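PDB 5IM3: ribonucleoside-diphosphate reductase from Pseudomonas aeruginosa, which probably reduces ribonucleoside diphosphates to the deoxyribonucleotides needed for DNA synthesis, under allosteric control by bound nucleotides such as dATP. Local coordinates for residues R77-V82 / A108-A112; G329-E334 / N636-I640; H458-E462 / L538-V542; E690-Y694 / E746-W750; I859-A863 / S875-Y879. One frame throughout, in Å; residues are numbered along the deposited sequence.

Contact 1: residues R77-V82 / A108-A112; sequences RLTEQV and ALMRA
The guanidinium of Arg77 meets Ala112 with its edge: NH2 lies 3.9 Å from Ala112 CB, which sits near the plane of the group. Gln81 brings up the nitrogen end of its amide, NE2 being 3.5 Å from Ala108 CB. Helices 69-88 and 98-111 thus pack side by side in the ATP cone, a four-helix bundle topped by a small three-stranded sheet. The two nearest CA atoms, those of Leu78 and Ala108, are only 5.8 Å apart, and alanine suits such a close approach because its methyl takes up so little space. That methyl is also touched by Val82 CG2. Arg77 and Gln81 border the apolar centre with long chains whose polar ends can stay near solvent; the bend of Arg77 at chi3 (60°) turns its guanidinium toward the end of the other helix. Leu109 starts out pointing away from helix 69-88 and reaches back with its branch, while also packing on Phe57 of helix 46-60 and Tyr121 of helix 115-138. No hydrogen bond joins the two segments. Leu78 fills the middle with both methyls: CD2 lies 3.5 Å from Ala108 O, and CD1 runs into Leu109 CD2 at 3.5 Å, the two leucine side chains standing roughly perpendicular.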
# COMPACT_ATOMS: atom_id res chain seq x y z
N ARG A 77 53.30 18.93 -0.97
CA ARG A 77 52.06 18.17 -0.87
C ARG A 77 51.18 18.41 -2.09
O ARG A 77 50.62 17.47 -2.66
CB ARG A 77 51.32 18.54 0.42
CG ARG A 77 50.03 17.76 0.64
CD ARG A 77 49.33 18.20 1.91
NE ARG A 77 48.97 19.62 1.89
CZ ARG A 77 47.93 20.12 1.24
NH1 ARG A 77 47.12 19.32 0.54
NH2 ARG A 77 47.69 21.42 1.27
N LEU A 78 51.04 19.67 -2.50
CA LEU A 78 50.26 19.98 -3.69
C LEU A 78 50.92 19.40 -4.94
O LEU A 78 50.23 18.86 -5.81
CB LEU A 78 50.10 21.50 -3.83
CG LEU A 78 49.41 22.22 -2.68
CD1 LEU A 78 49.48 23.72 -2.89
CD2 LEU A 78 47.96 21.77 -2.55
N THR A 79 52.25 19.50 -5.03
CA THR A 79 52.95 18.93 -6.18
C THR A 79 52.77 17.42 -6.25
O THR A 79 52.69 16.86 -7.35
CB THR A 79 54.44 19.28 -6.10
OG1 THR A 79 54.60 20.70 -6.11
CG2 THR A 79 55.20 18.69 -7.28
N GLU A 80 52.69 16.75 -5.10
CA GLU A 80 52.57 15.30 -5.10
C GLU A 80 51.21 14.86 -5.64
O GLU A 80 51.14 13.97 -6.50
CB GLU A 80 52.79 14.77 -3.68
CG GLU A 80 52.40 13.31 -3.48
CD GLU A 80 53.13 12.37 -4.43
OE1 GLU A 80 54.16 12.78 -5.00
OE2 GLU A 80 52.66 11.22 -4.60
N GLN A 81 50.13 15.46 -5.15
CA GLN A 81 48.81 15.06 -5.60
C GLN A 81 48.55 15.48 -7.04
O GLN A 81 47.64 14.93 -7.68
CB GLN A 81 47.72 15.62 -4.68
CG GLN A 81 47.71 17.13 -4.54
CD GLN A 81 46.80 17.60 -3.41
OE1 GLN A 81 46.68 16.93 -2.38
NE2 GLN A 81 46.16 18.74 -3.60
N VAL A 82 49.32 16.43 -7.57
CA VAL A 82 49.25 16.73 -9.00
C VAL A 82 49.97 15.64 -9.79
O VAL A 82 49.39 15.02 -10.70
CB VAL A 82 49.85 18.12 -9.29
CG1 VAL A 82 50.10 18.31 -10.79
CG2 VAL A 82 48.92 19.20 -8.77
N ALA A 108 44.64 21.90 -7.38
CA ALA A 108 45.19 21.51 -6.09
C ALA A 108 45.19 22.68 -5.11
O ALA A 108 44.80 22.53 -3.95
CB ALA A 108 46.60 20.95 -6.27
N LEU A 109 45.64 23.85 -5.57
CA LEU A 109 45.59 25.04 -4.72
C LEU A 109 44.17 25.34 -4.27
O LEU A 109 43.94 25.69 -3.11
CB LEU A 109 46.17 26.24 -5.47
CG LEU A 109 47.70 26.33 -5.56
CD1 LEU A 109 48.11 27.29 -6.67
CD2 LEU A 109 48.28 26.77 -4.22
N MET A 110 43.20 25.20 -5.18
CA MET A 110 41.82 25.57 -4.87
C MET A 110 41.18 24.59 -3.90
O MET A 110 40.50 25.01 -2.95
CB MET A 110 41.01 25.66 -6.16
CG MET A 110 41.36 26.84 -7.03
SD MET A 110 40.41 26.84 -8.56
CE MET A 110 41.07 28.29 -9.38
N ARG A 111 41.36 23.29 -4.11
CA ARG A 111 40.76 22.31 -3.21
C ARG A 111 41.34 22.40 -1.81
O ARG A 111 40.68 22.01 -0.84
CB ARG A 111 40.92 20.89 -3.75
CG ARG A 111 40.15 20.62 -5.03
CD ARG A 111 40.05 19.14 -5.33
NE ARG A 111 38.89 18.53 -4.67
CZ ARG A 111 37.75 18.21 -5.28
NH1 ARG A 111 37.59 18.44 -6.58
NH2 ARG A 111 36.76 17.66 -4.59
N ALA A 112 42.57 22.91 -1.68
CA ALA A 112 43.19 23.14 -0.38
C ALA A 112 42.72 24.43 0.28
O ALA A 112 43.23 24.79 1.35
CB ALA A 112 44.71 23.18 -0.53

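Contact 2: residues G329-E334 / N636-I640; sequences GLAIEE and NVIDI
Leu330 and Asn636 bring their CA atoms within 6.2 Å of each other, where the chain leaving helix 319-330 makes a type I turn from Ala331 to Glu334 beside the last turn of helix 620-640. Asn636 spans the gap. Its ND2 gives one N-H to Leu330 O at 2.8 Å and the other to Glu334 OE2 at 2.9 Å, and both acceptors lie close to the plane of the amide, so its rotation is well fixed. ND2 approaches Glu334 OE2 from the anti side, tilted 33° out of the carboxylate plane, and the fold of the glutamate chain at chi2 (-85°) curls the carboxylate back to this position. Arg707 bonds to both Glu334 OE2 and Asn636 OD1, and Arg632 forms a salt bridge with Glu334 OE1; these buried polar groups are therefore well supplied with partners. The network ties the all-alpha region to a helix of the barrel domain, and an asparagine suits it by offering donor and acceptor together. Apolar contacts flank it. Leu330 CD2 lies alongside Val637 CG2 at 3.7 Å, and Ile332 CG1 meets Ile640 CD1 at 3.7 Å. Asp639, close to the like-charged Glu333, is probably steadied by its salt bridge to Arg656. The CD1 methyl of Ile640 also presses against the extended Glu333 chain, 3.4 Å from OE2.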
# COMPACT_ATOMS: atom_id res chain seq x y z
N GLY A 329 -12.18 28.80 -53.81
CA GLY A 329 -13.03 27.64 -53.63
C GLY A 329 -14.28 27.94 -52.83
O GLY A 329 -15.34 27.36 -53.08
N LEU A 330 -14.19 28.86 -51.87
CA LEU A 330 -15.34 29.26 -51.08
C LEU A 330 -16.24 30.25 -51.81
O LEU A 330 -17.35 30.52 -51.32
CB LEU A 330 -14.88 29.87 -49.76
CG LEU A 330 -14.23 28.88 -48.77
CD1 LEU A 330 -13.71 29.62 -47.55
CD2 LEU A 330 -15.22 27.80 -48.36
N ALA A 331 -15.81 30.79 -52.95
CA ALA A 331 -16.59 31.79 -53.69
C ALA A 331 -17.00 31.33 -55.08
O ALA A 331 -17.44 32.16 -55.88
CB ALA A 331 -15.79 33.09 -53.79
N ILE A 332 -16.88 30.04 -55.40
CA ILE A 332 -17.21 29.57 -56.75
C ILE A 332 -18.68 29.73 -57.10
O ILE A 332 -19.05 29.51 -58.25
CB ILE A 332 -16.82 28.09 -56.95
CG1 ILE A 332 -17.46 27.21 -55.87
CG2 ILE A 332 -15.32 27.92 -56.94
CD1 ILE A 332 -17.36 25.73 -56.17
N GLU A 333 -19.53 30.10 -56.14
CA GLU A 333 -20.96 30.27 -56.41
C GLU A 333 -21.46 31.65 -56.02
O GLU A 333 -22.68 31.89 -56.06
CB GLU A 333 -21.77 29.18 -55.70
CG GLU A 333 -21.51 27.79 -56.24
CD GLU A 333 -22.44 26.75 -55.66
OE1 GLU A 333 -23.54 27.12 -55.20
OE2 GLU A 333 -22.07 25.56 -55.66
N GLU A 334 -20.57 32.56 -55.65
CA GLU A 334 -20.96 33.94 -55.38
C GLU A 334 -21.31 34.66 -56.68
O GLU A 334 -20.80 34.33 -57.75
CB GLU A 334 -19.84 34.68 -54.66
CG GLU A 334 -19.57 34.20 -53.24
CD GLU A 334 -20.48 34.87 -52.23
OE1 GLU A 334 -21.42 35.58 -52.64
OE2 GLU A 334 -20.25 34.69 -51.02
N ASN A 636 -21.28 29.79 -47.00
CA ASN A 636 -20.89 29.26 -48.30
C ASN A 636 -20.46 27.80 -48.20
O ASN A 636 -20.74 27.00 -49.10
CB ASN A 636 -19.76 30.10 -48.89
CG ASN A 636 -20.23 31.45 -49.41
OD1 ASN A 636 -21.32 31.91 -49.08
ND2 ASN A 636 -19.40 32.08 -50.23
N VAL A 637 -19.78 27.44 -47.11
CA VAL A 637 -19.30 26.07 -46.95
C VAL A 637 -20.45 25.08 -47.14
O VAL A 637 -20.26 23.99 -47.70
CB VAL A 637 -18.64 25.90 -45.57
CG1 VAL A 637 -18.54 24.43 -45.18
CG2 VAL A 637 -17.26 26.53 -45.57
N ILE A 638 -21.65 25.45 -46.68
CA ILE A 638 -22.79 24.55 -46.75
C ILE A 638 -23.11 24.18 -48.20
O ILE A 638 -23.38 23.02 -48.52
CB ILE A 638 -24.01 25.19 -46.06
CG1 ILE A 638 -23.62 25.69 -44.65
CG2 ILE A 638 -25.19 24.21 -46.05
CD1 ILE A 638 -24.32 25.01 -43.52
N ASP A 639 -23.09 25.18 -49.09
CA ASP A 639 -23.46 24.95 -50.48
C ASP A 639 -22.36 24.26 -51.27
O ASP A 639 -22.67 23.47 -52.17
CB ASP A 639 -23.82 26.28 -51.14
CG ASP A 639 -24.95 27.00 -50.44
OD1 ASP A 639 -25.84 26.33 -49.89
OD2 ASP A 639 -24.95 28.25 -50.44
N ILE A 640 -21.10 24.55 -50.97
CA ILE A 640 -20.00 24.01 -51.76
C ILE A 640 -19.67 22.58 -51.32
O ILE A 640 -19.20 21.78 -52.13
CB ILE A 640 -18.77 24.92 -51.65
CG1 ILE A 640 -19.15 26.38 -51.90
CG2 ILE A 640 -17.69 24.47 -52.61
CD1 ILE A 640 -19.93 26.60 -53.18

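Contact 3: residues H458-E462 / L538-V542; sequences HLDIE and LHKVV
Lys540 and Glu462 reach toward each other from opposite directions and join in a salt bridge. The bond from Lys540 NZ to Glu462 OE1 is 2.8 Å long and uses the syn lone pair of that oxygen, while a second, weak bond runs to OE2 at 3.3 Å. Long, flexible chains suit the pairing, since the backbones are well separated here; the lysine chain bends at chi3 (67°), and the glutamate runs extended beyond CG. Beside the charges, Leu459 reaches across to the strand. Its CD1 packs on the branch point of Leu538, 3.5 Å from CG, and its CD2 touches Lys540 CB at 4.0 Å, so the aliphatic base of the lysine shares in the apolar patch. Leu459 is set in place by a type I turn from His458 to Ile461, closed by the bond from Ile461 N to His458 O. Within that turn Asp460 N donates to His458 ND1 at 3.1 Å. The other ring nitrogen, NE2, bonds to Val409 O, which suits a histidine protonated on NE2, and the carboxylate of Asp460, just before the helix, is bound to the backbone nitrogens of Leu412 and Val426. Arg410, which binds dATP, has its side chain about 7 Å from that of Leu538. The turn leads into helix 461-465, following barrel strand 450-455, and faces strand 539-543, which pairs antiparallel with strand 500-504; Leu503 of that partner strand also touches Leu459 and Ile461.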
# COMPACT_ATOMS: atom_id res chain seq x y z
N HIS A 458 -29.69 4.55 -18.81
CA HIS A 458 -29.61 3.37 -19.66
C HIS A 458 -29.07 2.18 -18.87
O HIS A 458 -28.09 2.30 -18.13
CB HIS A 458 -28.72 3.66 -20.86
CG HIS A 458 -28.86 2.69 -21.99
ND1 HIS A 458 -28.29 1.43 -21.97
CD2 HIS A 458 -29.50 2.79 -23.18
CE1 HIS A 458 -28.57 0.81 -23.10
NE2 HIS A 458 -29.30 1.61 -23.85
N LEU A 459 -29.71 1.03 -19.03
CA LEU A 459 -29.38 -0.13 -18.20
C LEU A 459 -27.97 -0.65 -18.45
O LEU A 459 -27.43 -1.36 -17.59
CB LEU A 459 -30.40 -1.24 -18.43
CG LEU A 459 -31.25 -1.55 -17.20
CD1 LEU A 459 -32.30 -2.59 -17.55
CD2 LEU A 459 -30.39 -2.03 -16.05
N ASP A 460 -27.36 -0.33 -19.59
CA ASP A 460 -25.99 -0.73 -19.85
C ASP A 460 -24.97 0.30 -19.37
O ASP A 460 -23.77 0.15 -19.66
CB ASP A 460 -25.79 -0.99 -21.35
CG ASP A 460 -26.59 -2.18 -21.86
OD1 ASP A 460 -26.88 -3.10 -21.06
OD2 ASP A 460 -26.93 -2.19 -23.06
N ILE A 461 -25.40 1.32 -18.62
CA ILE A 461 -24.51 2.44 -18.31
C ILE A 461 -23.29 1.97 -17.54
O ILE A 461 -22.18 2.47 -17.76
CB ILE A 461 -25.28 3.54 -17.54
CG1 ILE A 461 -24.40 4.78 -17.38
CG2 ILE A 461 -25.73 3.04 -16.17
CD1 ILE A 461 -24.01 5.44 -18.69
N GLU A 462 -23.46 1.02 -16.61
CA GLU A 462 -22.34 0.60 -15.77
C GLU A 462 -21.24 -0.06 -16.60
O GLU A 462 -20.06 0.23 -16.42
CB GLU A 462 -22.84 -0.34 -14.67
CG GLU A 462 -23.72 0.35 -13.64
CD GLU A 462 -24.38 -0.62 -12.67
OE1 GLU A 462 -24.94 -1.64 -13.13
OE2 GLU A 462 -24.33 -0.36 -11.45
N LEU A 538 -37.98 -4.96 -15.71
CA LEU A 538 -36.56 -4.81 -16.05
C LEU A 538 -36.09 -3.43 -15.61
O LEU A 538 -36.32 -2.43 -16.30
CB LEU A 538 -36.35 -5.02 -17.54
CG LEU A 538 -34.89 -4.92 -18.02
CD1 LEU A 538 -34.02 -5.96 -17.33
CD2 LEU A 538 -34.82 -5.06 -19.53
N HIS A 539 -35.43 -3.36 -14.45
CA HIS A 539 -34.91 -2.11 -13.94
C HIS A 539 -33.88 -2.39 -12.86
O HIS A 539 -33.78 -3.51 -12.34
CB HIS A 539 -36.03 -1.21 -13.40
CG HIS A 539 -36.61 -1.69 -12.11
ND1 HIS A 539 -37.50 -2.74 -12.04
CD2 HIS A 539 -36.44 -1.26 -10.84
CE1 HIS A 539 -37.84 -2.94 -10.78
NE2 HIS A 539 -37.21 -2.05 -10.03
N LYS A 540 -33.11 -1.36 -12.52
CA LYS A 540 -32.10 -1.43 -11.47
C LYS A 540 -32.12 -0.11 -10.71
O LYS A 540 -32.03 0.96 -11.31
CB LYS A 540 -30.70 -1.66 -12.05
CG LYS A 540 -30.22 -3.10 -11.97
CD LYS A 540 -28.70 -3.18 -12.15
CE LYS A 540 -27.96 -2.54 -10.99
NZ LYS A 540 -26.49 -2.79 -11.04
N VAL A 541 -32.21 -0.20 -9.38
CA VAL A 541 -32.16 0.97 -8.52
C VAL A 541 -30.78 1.06 -7.90
O VAL A 541 -30.30 0.11 -7.28
CB VAL A 541 -33.25 0.92 -7.44
CG1 VAL A 541 -33.21 2.18 -6.59
CG2 VAL A 541 -34.62 0.73 -8.07
N VAL A 542 -30.14 2.22 -8.07
CA VAL A 542 -28.84 2.51 -7.49
C VAL A 542 -28.93 3.84 -6.76
O VAL A 542 -29.91 4.58 -6.89
CB VAL A 542 -27.72 2.54 -8.55
CG1 VAL A 542 -27.64 1.21 -9.28
CG2 VAL A 542 -27.96 3.68 -9.54

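Contact 4: residues E690-Y694 / E746-W750; sequences EAISY and ETLDW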
# COMPACT_ATOMS: atom_id res chain seq x y z
N GLU A 690 -19.89 38.24 -25.77
CA GLU A 690 -21.09 39.03 -26.03
C GLU A 690 -20.93 39.87 -27.28
O GLU A 690 -21.88 40.04 -28.06
CB GLU A 690 -21.41 39.91 -24.82
CG GLU A 690 -22.70 40.70 -24.96
CD GLU A 690 -22.91 41.68 -23.81
OE1 GLU A 690 -22.00 41.82 -22.97
OE2 GLU A 690 -23.99 42.30 -23.76
N ALA A 691 -19.73 40.42 -27.50
CA ALA A 691 -19.49 41.23 -28.69
C ALA A 691 -19.50 40.38 -29.95
O ALA A 691 -20.21 40.69 -30.92
CB ALA A 691 -18.16 41.98 -28.55
N ILE A 692 -18.72 39.30 -29.97
CA ILE A 692 -18.72 38.39 -31.12
C ILE A 692 -20.13 37.88 -31.38
O ILE A 692 -20.58 37.81 -32.53
CB ILE A 692 -17.73 37.24 -30.89
CG1 ILE A 692 -16.31 37.79 -30.75
CG2 ILE A 692 -17.80 36.23 -32.03
CD1 ILE A 692 -15.27 36.75 -30.37
N SER A 693 -20.86 37.53 -30.32
CA SER A 693 -22.20 36.98 -30.48
C SER A 693 -23.12 37.98 -31.17
O SER A 693 -23.86 37.62 -32.10
CB SER A 693 -22.77 36.60 -29.12
OG SER A 693 -24.17 36.40 -29.21
N TYR A 694 -23.11 39.23 -30.72
CA TYR A 694 -23.92 40.26 -31.35
C TYR A 694 -23.62 40.36 -32.84
O TYR A 694 -24.54 40.34 -33.67
CB TYR A 694 -23.67 41.60 -30.65
CG TYR A 694 -24.61 42.71 -31.05
CD1 TYR A 694 -24.39 43.46 -32.19
CD2 TYR A 694 -25.72 43.02 -30.27
CE1 TYR A 694 -25.25 44.48 -32.56
CE2 TYR A 694 -26.59 44.03 -30.62
CZ TYR A 694 -26.35 44.76 -31.77
OH TYR A 694 -27.20 45.78 -32.12
N GLU A 746 -25.17 42.19 -18.80
CA GLU A 746 -25.14 42.54 -20.21
C GLU A 746 -24.54 43.93 -20.36
O GLU A 746 -24.84 44.83 -19.58
CB GLU A 746 -26.54 42.51 -20.82
CG GLU A 746 -27.30 41.22 -20.60
CD GLU A 746 -28.72 41.27 -21.14
OE1 GLU A 746 -29.53 40.40 -20.75
OE2 GLU A 746 -29.02 42.18 -21.94
N THR A 747 -23.69 44.10 -21.38
CA THR A 747 -23.05 45.38 -21.64
C THR A 747 -23.49 46.01 -22.96
O THR A 747 -23.05 47.12 -23.27
CB THR A 747 -21.52 45.22 -21.65
OG1 THR A 747 -21.11 44.51 -22.83
CG2 THR A 747 -21.05 44.45 -20.41
N LEU A 748 -24.34 45.34 -23.73
CA LEU A 748 -24.84 45.84 -25.00
C LEU A 748 -26.35 46.04 -24.91
O LEU A 748 -27.00 45.70 -23.92
CB LEU A 748 -24.51 44.88 -26.14
CG LEU A 748 -23.17 45.06 -26.86
CD1 LEU A 748 -21.99 45.05 -25.90
CD2 LEU A 748 -23.01 43.98 -27.92
N ASP A 749 -26.91 46.62 -25.97
CA ASP A 749 -28.36 46.79 -26.11
C ASP A 749 -28.85 45.76 -27.13
O ASP A 749 -28.65 45.93 -28.34
CB ASP A 749 -28.71 48.20 -26.55
CG ASP A 749 -30.21 48.39 -26.75
OD1 ASP A 749 -30.99 47.62 -26.14
OD2 ASP A 749 -30.60 49.30 -27.50
N TRP A 750 -29.51 44.71 -26.64
CA TRP A 750 -29.95 43.62 -27.48
C TRP A 750 -31.38 43.78 -27.98
O TRP A 750 -31.78 43.07 -28.90
CB TRP A 750 -29.83 42.29 -26.72
CG TRP A 750 -28.42 41.86 -26.49
CD1 TRP A 750 -27.60 42.24 -25.47
CD2 TRP A 750 -27.66 40.95 -27.30
NE1 TRP A 750 -26.37 41.63 -25.60
CE2 TRP A 750 -26.39 40.83 -26.71
CE3 TRP A 750 -27.94 40.23 -28.46
CZ2 TRP A 750 -25.39 40.02 -27.25
CZ3 TRP A 750 -26.95 39.42 -28.99
CH2 TRP A 750 -25.69 39.32 -28.39
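Glu690 stretches out from its helix, CG anti to the backbone N (chi1 -176°), and plants its carboxylate in the loop 746-750. OE1 takes a 2.8 Å bond from Thr747 OG1, which comes from above the carboxylate plane. OE2 accepts Thr747 N at 3.0 Å on its syn side and Trp750 NE1 at 3.1 Å on its anti side, the latter bond nearly straight (172°). Leu748 N adds a weak bond to OE2. With donors from backbone, hydroxyl and indole, the carboxylate is held nearly coplanar with the Trp750 ring, and a glutamate has both the length and the acceptors to order a loop lacking regular structure. One turn on, Ser693 is small enough to sit at the rim of the indole, OG 3.4 Å from Trp750 CH2. Tyr694 then makes a T-shaped stack, its edge toward the face of Trp750, with the centroids of its ring and the indole six-membered ring 5.2 Å apart and the planes at 67°. Tyr694 CB also rests against Leu748 CD2 at 3.7 Å. Trp869 approaches from another loop, its ring nearly parallel to that of Trp750. The loop thus lies along helix 679-707, just ahead of helix 751-757, while Ala691 and Ile692 of the long helix pack on Leu623 of helix 620-640.

Contact 5: residues I859-A863 / S875-Y879; sequences IVEAA and SLNLY
Leu876 pushes its branched end against the shallow surface between Ile859 and Ala863, residues one helical turn apart. Its CD1 sits in the dip, 3.8 Å from Ile859 CG2 and equally far from Ala863 CB, and its CD2 closes on Ala863 CB at 3.6 Å. The small alanine provides the hollow; the beta-branched isoleucine forms the raised side. With CG anti to the backbone N (chi1 -173°), Leu876 is aimed at the helix. In turn, the CG2 bump of Ile859 reaches between the two leucines, lying 4.2 Å from Leu878 CD2. Helix 856-866 thus covers the start of a beta-alpha-beta unit in the barrel domain, in which strand 878-881 continues through helix 885-897 to the parallel strand 906-909. Helix 885-897 also closes on this core, its Met894 touching Val860 and its Thr891 and Tyr892 touching Leu878. The contact itself is wholly apolar, with no hydrogen bond between the segments, and aliphatic residues fit this buried place. Asn877, between the leucines in sequence, points away from the helix and finds weak polar partners in Glu786 and Tyr905. Round the helix from Ile859, the CD2 methyl of Leu878 crosses over to Val860 CG2 at 3.9 Å.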
# COMPACT_ATOMS: atom_id res chain seq x y z
N ILE A 859 -11.43 28.52 -14.91
CA ILE A 859 -11.72 28.03 -16.26
C ILE A 859 -13.21 27.72 -16.41
O ILE A 859 -13.79 27.93 -17.47
CB ILE A 859 -10.86 26.79 -16.56
CG1 ILE A 859 -9.38 27.07 -16.27
CG2 ILE A 859 -11.03 26.35 -18.00
CD1 ILE A 859 -8.81 28.23 -17.04
N VAL A 860 -13.83 27.21 -15.35
CA VAL A 860 -15.26 26.89 -15.40
C VAL A 860 -16.09 28.16 -15.45
O VAL A 860 -16.99 28.30 -16.29
CB VAL A 860 -15.65 26.01 -14.21
CG1 VAL A 860 -17.16 25.82 -14.14
CG2 VAL A 860 -14.95 24.66 -14.29
N GLU A 861 -15.81 29.11 -14.55
CA GLU A 861 -16.58 30.35 -14.51
C GLU A 861 -16.44 31.13 -15.81
O GLU A 861 -17.40 31.74 -16.28
CB GLU A 861 -16.14 31.21 -13.32
CG GLU A 861 -17.00 31.04 -12.08
CD GLU A 861 -18.42 31.54 -12.29
OE1 GLU A 861 -18.65 32.29 -13.26
OE2 GLU A 861 -19.30 31.18 -11.48
N ALA A 862 -15.24 31.14 -16.39
CA ALA A 862 -15.04 31.80 -17.68
C ALA A 862 -15.88 31.13 -18.76
O ALA A 862 -16.57 31.80 -19.53
CB ALA A 862 -13.56 31.78 -18.06
N ALA A 863 -15.83 29.79 -18.82
CA ALA A 863 -16.64 29.07 -19.79
C ALA A 863 -18.13 29.30 -19.55
O ALA A 863 -18.91 29.41 -20.50
CB ALA A 863 -16.30 27.58 -19.75
N SER A 875 -15.69 23.33 -26.47
CA SER A 875 -14.81 22.26 -26.01
C SER A 875 -13.99 22.76 -24.82
O SER A 875 -13.17 23.67 -24.96
CB SER A 875 -13.89 21.81 -27.14
OG SER A 875 -14.65 21.33 -28.22
N LEU A 876 -14.20 22.15 -23.66
CA LEU A 876 -13.65 22.65 -22.40
C LEU A 876 -12.81 21.56 -21.74
O LEU A 876 -13.35 20.69 -21.05
CB LEU A 876 -14.77 23.11 -21.48
CG LEU A 876 -14.30 23.80 -20.19
CD1 LEU A 876 -13.55 25.09 -20.52
CD2 LEU A 876 -15.48 24.07 -19.28
N ASN A 877 -11.50 21.61 -21.94
CA ASN A 877 -10.60 20.77 -21.17
C ASN A 877 -10.43 21.35 -19.77
O ASN A 877 -10.38 22.57 -19.59
CB ASN A 877 -9.24 20.66 -21.86
CG ASN A 877 -9.33 19.91 -23.17
OD1 ASN A 877 -10.04 18.92 -23.28
ND2 ASN A 877 -8.61 20.39 -24.17
N LEU A 878 -10.36 20.47 -18.78
CA LEU A 878 -10.18 20.87 -17.39
C LEU A 878 -8.89 20.27 -16.86
O LEU A 878 -8.58 19.10 -17.12
CB LEU A 878 -11.37 20.45 -16.53
CG LEU A 878 -12.67 21.20 -16.80
CD1 LEU A 878 -13.77 20.68 -15.89
CD2 LEU A 878 -12.51 22.70 -16.61
N TYR A 879 -8.15 21.09 -16.12
CA TYR A 879 -6.86 20.71 -15.55
C TYR A 879 -6.97 20.74 -14.04
O TYR A 879 -7.36 21.77 -13.47
CB TYR A 879 -5.75 21.64 -16.05
CG TYR A 879 -5.67 21.69 -17.55
CD1 TYR A 879 -6.48 22.54 -18.29
CD2 TYR A 879 -4.78 20.87 -18.24
CE1 TYR A 879 -6.41 22.58 -19.67
CE2 TYR A 879 -4.71 20.91 -19.62
CZ TYR A 879 -5.52 21.76 -20.33
OH TYR A 879 -5.44 21.79 -21.70

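In the fold
Contact 1 stands apart in the ATP cone, its centre 62 to 82 Å from those of the other four; the side chain of Val82 lies about 7 Å from a bound dATP. The remaining contacts belong to the main body of the chain. Contact 3 is the other one near a nucleotide, with the Leu538 side chain about 12 Å from a separate dATP, probably the one at the specificity site. In sequence it falls within the long span between the two segments of contact 2. Contacts 4 and 5 are the closest pair, with centres 21 Å apart and nearest atoms about 10 Å. Helix 620-640, which supplies half of contact 2, also packs against the helix of contact 4; the centres of contacts 2 and 4 are 29 Å apart.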